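Local coordinates for exoribonuclease II, mitochondrial (Candida glabrata, PDB 6F3H), which probably degrades RNA from its 3' end as the metal-dependent exoribonuclease component of the mitochondrial degradosome, at residues Y235-T245 with W733-I744. The protein carries 1 engineered substitution. Numbering follows the deposited sequence.
With nucleotides of chain C.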
loop_
_atom_site.group_PDB
_atom_site.type_symbol
_atom_site.label_atom_id
_atom_site.label_comp_id
_atom_site.label_asym_id
_atom_site.label_seq_id
_atom_site.Cartn_x
_atom_site.Cartn_y
_atom_site.Cartn_z
ATOM N N TYR A 235 -8.471 -3.668 -7.270
ATOM C CA TYR A 235 -7.554 -2.642 -6.821
ATOM C C TYR A 235 -6.667 -2.225 -7.976
ATOM O O TYR A 235 -6.179 -3.075 -8.721
ATOM C CB TYR A 235 -6.731 -3.167 -5.666
ATOM C CG TYR A 235 -7.529 -3.282 -4.417
ATOM C CD1 TYR A 235 -8.325 -4.384 -4.166
ATOM C CD2 TYR A 235 -7.486 -2.269 -3.475
ATOM C CE1 TYR A 235 -9.050 -4.469 -2.995
ATOM C CE2 TYR A 235 -8.198 -2.341 -2.313
ATOM C CZ TYR A 235 -8.976 -3.433 -2.066
ATOM O OH TYR A 235 -9.669 -3.456 -0.877
ATOM N N THR A 236 -6.490 -0.923 -8.135
ATOM C CA THR A 236 -5.708 -0.351 -9.220
ATOM C C THR A 236 -4.475 0.297 -8.600
ATOM O O THR A 236 -4.610 1.182 -7.750
ATOM C CB THR A 236 -6.516 0.706 -9.973
ATOM O OG1 THR A 236 -7.590 0.093 -10.704
ATOM C CG2 THR A 236 -5.623 1.459 -10.953
ATOM N N ASN A 237 -3.284 -0.132 -9.012
ATOM C CA ASN A 237 -2.083 0.469 -8.465
ATOM C C ASN A 237 -1.908 1.883 -9.004
ATOM O O ASN A 237 -2.158 2.155 -10.178
ATOM C CB ASN A 237 -0.847 -0.365 -8.789
ATOM C CG ASN A 237 0.472 0.384 -8.474
ATOM O OD1 ASN A 237 0.666 0.894 -7.373
ATOM N ND2 ASN A 237 1.367 0.443 -9.440
ATOM N N THR A 238 -1.507 2.786 -8.103
ATOM C CA THR A 238 -1.324 4.210 -8.384
ATOM C C THR A 238 -0.197 4.487 -9.378
ATOM O O THR A 238 -0.223 5.508 -10.078
ATOM C CB THR A 238 -0.987 4.939 -7.084
ATOM O OG1 THR A 238 -1.681 4.332 -5.987
ATOM C CG2 THR A 238 -1.323 6.396 -7.194
ATOM N N ALA A 239 0.846 3.665 -9.388
ATOM C CA ALA A 239 2.028 4.016 -10.162
ATOM C C ALA A 239 1.910 3.507 -11.591
ATOM O O ALA A 239 2.143 4.247 -12.555
ATOM C CB ALA A 239 3.265 3.438 -9.479
ATOM N N LEU A 240 1.514 2.246 -11.716
ATOM C CA LEU A 240 1.243 1.623 -12.987
ATOM C C LEU A 240 -0.103 2.010 -13.548
ATOM O O LEU A 240 -0.317 1.818 -14.748
ATOM C CB LEU A 240 1.257 0.113 -12.826
ATOM C CG LEU A 240 2.415 -0.541 -12.078
ATOM C CD1 LEU A 240 2.309 -2.055 -12.284
ATOM C CD2 LEU A 240 3.766 0.015 -12.514
ATOM N N LEU A 241 -1.019 2.483 -12.700
ATOM C CA LEU A 241 -2.410 2.786 -13.078
ATOM C C LEU A 241 -3.048 1.596 -13.769
ATOM O O LEU A 241 -3.598 1.695 -14.862
ATOM C CB LEU A 241 -2.517 4.042 -13.943
ATOM C CG LEU A 241 -2.110 5.405 -13.376
ATOM C CD1 LEU A 241 -2.020 6.481 -14.444
ATOM C CD2 LEU A 241 -3.107 5.821 -12.337
ATOM N N SER A 242 -2.960 0.449 -13.112
ATOM C CA SER A 242 -3.484 -0.771 -13.683
ATOM C C SER A 242 -3.943 -1.663 -12.550
ATOM O O SER A 242 -3.411 -1.567 -11.438
ATOM C CB SER A 242 -2.414 -1.470 -14.512
ATOM O OG SER A 242 -2.699 -2.841 -14.584
ATOM N N PRO A 243 -4.897 -2.553 -12.799
ATOM C CA PRO A 243 -5.424 -3.380 -11.713
ATOM C C PRO A 243 -4.428 -4.422 -11.250
ATOM O O PRO A 243 -3.755 -5.074 -12.052
ATOM C CB PRO A 243 -6.652 -4.033 -12.343
ATOM C CG PRO A 243 -6.388 -3.983 -13.826
ATOM C CD PRO A 243 -5.731 -2.658 -14.008
ATOM N N THR A 244 -4.381 -4.618 -9.939
ATOM C CA THR A 244 -3.435 -5.564 -9.366
ATOM C C THR A 244 -4.099 -6.863 -8.956
ATOM O O THR A 244 -3.622 -7.938 -9.311
ATOM C CB THR A 244 -2.708 -4.956 -8.152
ATOM O OG1 THR A 244 -3.644 -4.662 -7.115
ATOM C CG2 THR A 244 -1.975 -3.673 -8.526
ATOM N N THR A 245 -5.232 -6.791 -8.276
ATOM C CA THR A 245 -5.731 -7.996 -7.652
ATOM C C THR A 245 -7.223 -7.821 -7.446
ATOM O O THR A 245 -7.750 -6.704 -7.525
ATOM C CB THR A 245 -4.995 -8.243 -6.345
ATOM O OG1 THR A 245 -5.300 -9.551 -5.840
ATOM C CG2 THR A 245 -5.389 -7.160 -5.349
ATOM N N TRP A 733 3.998 -8.981 -8.205
ATOM C CA TRP A 733 2.592 -8.652 -8.321
ATOM C C TRP A 733 1.878 -8.909 -7.013
ATOM O O TRP A 733 1.112 -8.063 -6.550
ATOM C CB TRP A 733 1.957 -9.442 -9.443
ATOM C CG TRP A 733 2.316 -8.871 -10.731
ATOM C CD1 TRP A 733 3.324 -9.264 -11.550
ATOM C CD2 TRP A 733 1.702 -7.743 -11.356
ATOM N NE1 TRP A 733 3.361 -8.470 -12.669
ATOM C CE2 TRP A 733 2.374 -7.524 -12.574
ATOM C CE3 TRP A 733 0.636 -6.907 -11.014
ATOM C CZ2 TRP A 733 2.017 -6.499 -13.453
ATOM C CZ3 TRP A 733 0.285 -5.890 -11.887
ATOM C CH2 TRP A 733 0.974 -5.695 -13.091
ATOM N N SER A 734 2.157 -10.044 -6.376
ATOM C CA SER A 734 1.500 -10.336 -5.111
ATOM C C SER A 734 1.815 -9.259 -4.087
ATOM O O SER A 734 0.932 -8.803 -3.352
ATOM C CB SER A 734 1.962 -11.696 -4.584
ATOM O OG SER A 734 2.060 -12.646 -5.631
ATOM N N PHE A 735 3.062 -8.798 -4.074
ATOM C CA PHE A 735 3.498 -7.809 -3.097
ATOM C C PHE A 735 2.894 -6.451 -3.363
ATOM O O PHE A 735 2.407 -5.780 -2.446
ATOM C CB PHE A 735 5.007 -7.672 -3.135
ATOM C CG PHE A 735 5.737 -8.868 -2.648
ATOM C CD1 PHE A 735 5.080 -9.874 -1.967
ATOM C CD2 PHE A 735 7.105 -8.962 -2.822
ATOM C CE1 PHE A 735 5.772 -10.975 -1.494
ATOM C CE2 PHE A 735 7.808 -10.051 -2.348
ATOM C CZ PHE A 735 7.147 -11.061 -1.686
ATOM N N GLN A 736 2.978 -5.999 -4.607
ATOM C CA GLN A 736 2.432 -4.694 -4.919
ATOM C C GLN A 736 0.953 -4.643 -4.591
ATOM O O GLN A 736 0.471 -3.652 -4.038
ATOM C CB GLN A 736 2.667 -4.372 -6.377
ATOM C CG GLN A 736 2.204 -3.015 -6.700
ATOM C CD GLN A 736 3.152 -1.962 -6.201
ATOM O OE1 GLN A 736 4.168 -1.719 -6.831
ATOM N NE2 GLN A 736 2.806 -1.288 -5.099
ATOM N N ALA A 737 0.225 -5.721 -4.887
ATOM C CA ALA A 737 -1.168 -5.811 -4.472
ATOM C C ALA A 737 -1.304 -5.530 -2.985
ATOM O O ALA A 737 -1.974 -4.577 -2.577
ATOM C CB ALA A 737 -1.717 -7.192 -4.812
ATOM N N ARG A 738 -0.620 -6.324 -2.157
ATOM C CA ARG A 738 -0.766 -6.164 -0.716
ATOM C C ARG A 738 -0.235 -4.832 -0.254
ATOM O O ARG A 738 -0.693 -4.302 0.756
ATOM C CB ARG A 738 -0.042 -7.265 0.021
ATOM C CG ARG A 738 -0.769 -8.537 -0.053
ATOM C CD ARG A 738 -1.845 -8.499 0.976
ATOM N NE ARG A 738 -1.313 -7.968 2.221
ATOM C CZ ARG A 738 -2.057 -7.668 3.276
ATOM N NH1 ARG A 738 -1.471 -7.204 4.372
ATOM N NH2 ARG A 738 -3.382 -7.825 3.226
ATOM N N ALA A 739 0.736 -4.284 -0.967
ATOM C CA ALA A 739 1.222 -2.968 -0.602
ATOM C C ALA A 739 0.130 -1.944 -0.779
ATOM O O ALA A 739 -0.098 -1.119 0.097
ATOM C CB ALA A 739 2.423 -2.595 -1.462
ATOM N N ASP A 740 -0.601 -2.028 -1.877
ATOM C CA ASP A 740 -1.625 -1.033 -2.160
ATOM C C ASP A 740 -2.743 -1.087 -1.143
ATOM O O ASP A 740 -3.102 -0.066 -0.551
ATOM C CB ASP A 740 -2.160 -1.260 -3.550
ATOM C CG ASP A 740 -1.091 -1.132 -4.566
ATOM O OD1 ASP A 740 -0.289 -0.170 -4.456
ATOM O OD2 ASP A 740 -1.037 -2.015 -5.444
ATOM N N ILE A 741 -3.318 -2.276 -0.946
ATOM C CA ILE A 741 -4.343 -2.475 0.078
ATOM C C ILE A 741 -3.930 -1.833 1.401
ATOM O O ILE A 741 -4.736 -1.163 2.062
ATOM C CB ILE A 741 -4.622 -3.980 0.245
ATOM C CG1 ILE A 741 -5.210 -4.573 -1.043
ATOM C CG2 ILE A 741 -5.494 -4.232 1.465
ATOM C CD1 ILE A 741 -5.432 -6.080 -0.987
ATOM N N LEU A 742 -2.664 -2.017 1.810
ATOM C CA LEU A 742 -2.236 -1.510 3.114
ATOM C C LEU A 742 -2.168 0.015 3.142
ATOM O O LEU A 742 -2.616 0.635 4.113
ATOM C CB LEU A 742 -0.907 -2.132 3.516
ATOM C CG LEU A 742 -1.068 -3.609 3.870
ATOM C CD1 LEU A 742 0.278 -4.289 4.036
ATOM C CD2 LEU A 742 -1.890 -3.748 5.123
ATOM N N LYS A 743 -1.630 0.643 2.091
ATOM C CA LYS A 743 -1.655 2.102 2.034
ATOM C C LYS A 743 -3.077 2.608 2.249
ATOM O O LYS A 743 -3.328 3.508 3.063
ATOM C CB LYS A 743 -1.127 2.605 0.674
ATOM C CG LYS A 743 0.068 1.835 0.052
ATOM C CD LYS A 743 0.911 2.671 -0.978
ATOM C CE LYS A 743 1.504 1.824 -2.138
ATOM N NZ LYS A 743 2.373 2.595 -3.096
ATOM N N ILE A 744 -4.024 1.972 1.571
ATOM C CA ILE A 744 -5.423 2.372 1.615
ATOM C C ILE A 744 -5.963 2.250 3.027
ATOM O O ILE A 744 -6.471 3.214 3.609
ATOM C CB ILE A 744 -6.227 1.519 0.623
ATOM C CG1 ILE A 744 -6.052 2.081 -0.796
ATOM C CG2 ILE A 744 -7.674 1.403 1.053
ATOM C CD1 ILE A 744 -6.153 1.059 -1.871
ATOM P P A C 1 -1.385 9.068 -4.927
ATOM O OP1 A C 1 -1.659 7.689 -4.466
ATOM O OP2 A C 1 -0.393 9.311 -6.014
ATOM O "O5'" A C 1 -0.925 9.800 -3.595
ATOM C "C5'" A C 1 0.282 9.419 -2.961
ATOM C "C4'" A C 1 1.462 10.120 -3.586
ATOM O "O4'" A C 1 1.303 11.557 -3.440
ATOM C "C3'" A C 1 2.795 9.817 -2.933
ATOM O "O3'" A C 1 3.411 8.663 -3.431
ATOM C "C2'" A C 1 3.592 11.088 -3.156
ATOM O "O2'" A C 1 4.066 11.141 -4.494
ATOM C "C1'" A C 1 2.503 12.134 -2.987
ATOM N N9 A C 1 2.281 12.474 -1.571
ATOM C C8 A C 1 2.413 11.672 -0.460
ATOM N N7 A C 1 2.101 12.266 0.656
ATOM C C5 A C 1 1.723 13.536 0.248
ATOM C C6 A C 1 1.281 14.652 0.964
ATOM N N6 A C 1 1.149 14.648 2.294
ATOM N N1 A C 1 0.982 15.770 0.264
ATOM C C2 A C 1 1.121 15.762 -1.066
ATOM N N3 A C 1 1.528 14.774 -1.856
ATOM C C4 A C 1 1.815 13.680 -1.122
#
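A beta hairpin laid across a long helix is held here by Tyr235 and Ile741 at one end and by Leu240 and Trp733 at the other. Its strands, 231-237 and 242-248, are joined by a turn with a G1 beta bulge in which Leu241 and Ser242 both face Asn237; 235-237 and 242-245 cross 733-744, part of helix 725-761, at nearly a right angle (103° and 96°), the axis of 242-245 passing 7.5 Å from that of 733-744. Ile741 places CG1 over the centre of one face of the Tyr235 ring, 4.0 Å from the centroid, a CH-pi contact. CD1 of Ile744 instead meets the ring edge in its plane, 3.9 Å from Tyr235 CD2. The phenol hydroxyl is hydrogen-bonded to Asp359, which anchors the far end of the ring. In the middle, where the backbones come closest, Ala737 offers only a methyl: its CB lies 3.7 Å from Thr245 CG2. With OG1 anti to the backbone N (chi1 -169°), the methyl of Thr245 falls between N and the carbonyl carbon and meets the helix, while OG1 is hydrogen-bonded to His167 ND1 on strand 166-169. Thr244 CG2 packs 3.6 Å from Asp740 OD2. OD1 of Asp740 accepts a weak hydrogen bond from Gln736 NE2 one helical turn earlier, while Gln736 OE1 accepts from Tyr678 N. At the turn, Leu240 CD1 meets Trp733 CH2 obliquely at 4.0 Å. Carbon contacts at both ends and a small alanine between them thus bring sheet and helix close; Tyr235 OH, Thr245 OG1 and both ends of the Gln736 amide bond within their own segment or to adjoining parts of the fold, and apolar packing makes up much of the joint.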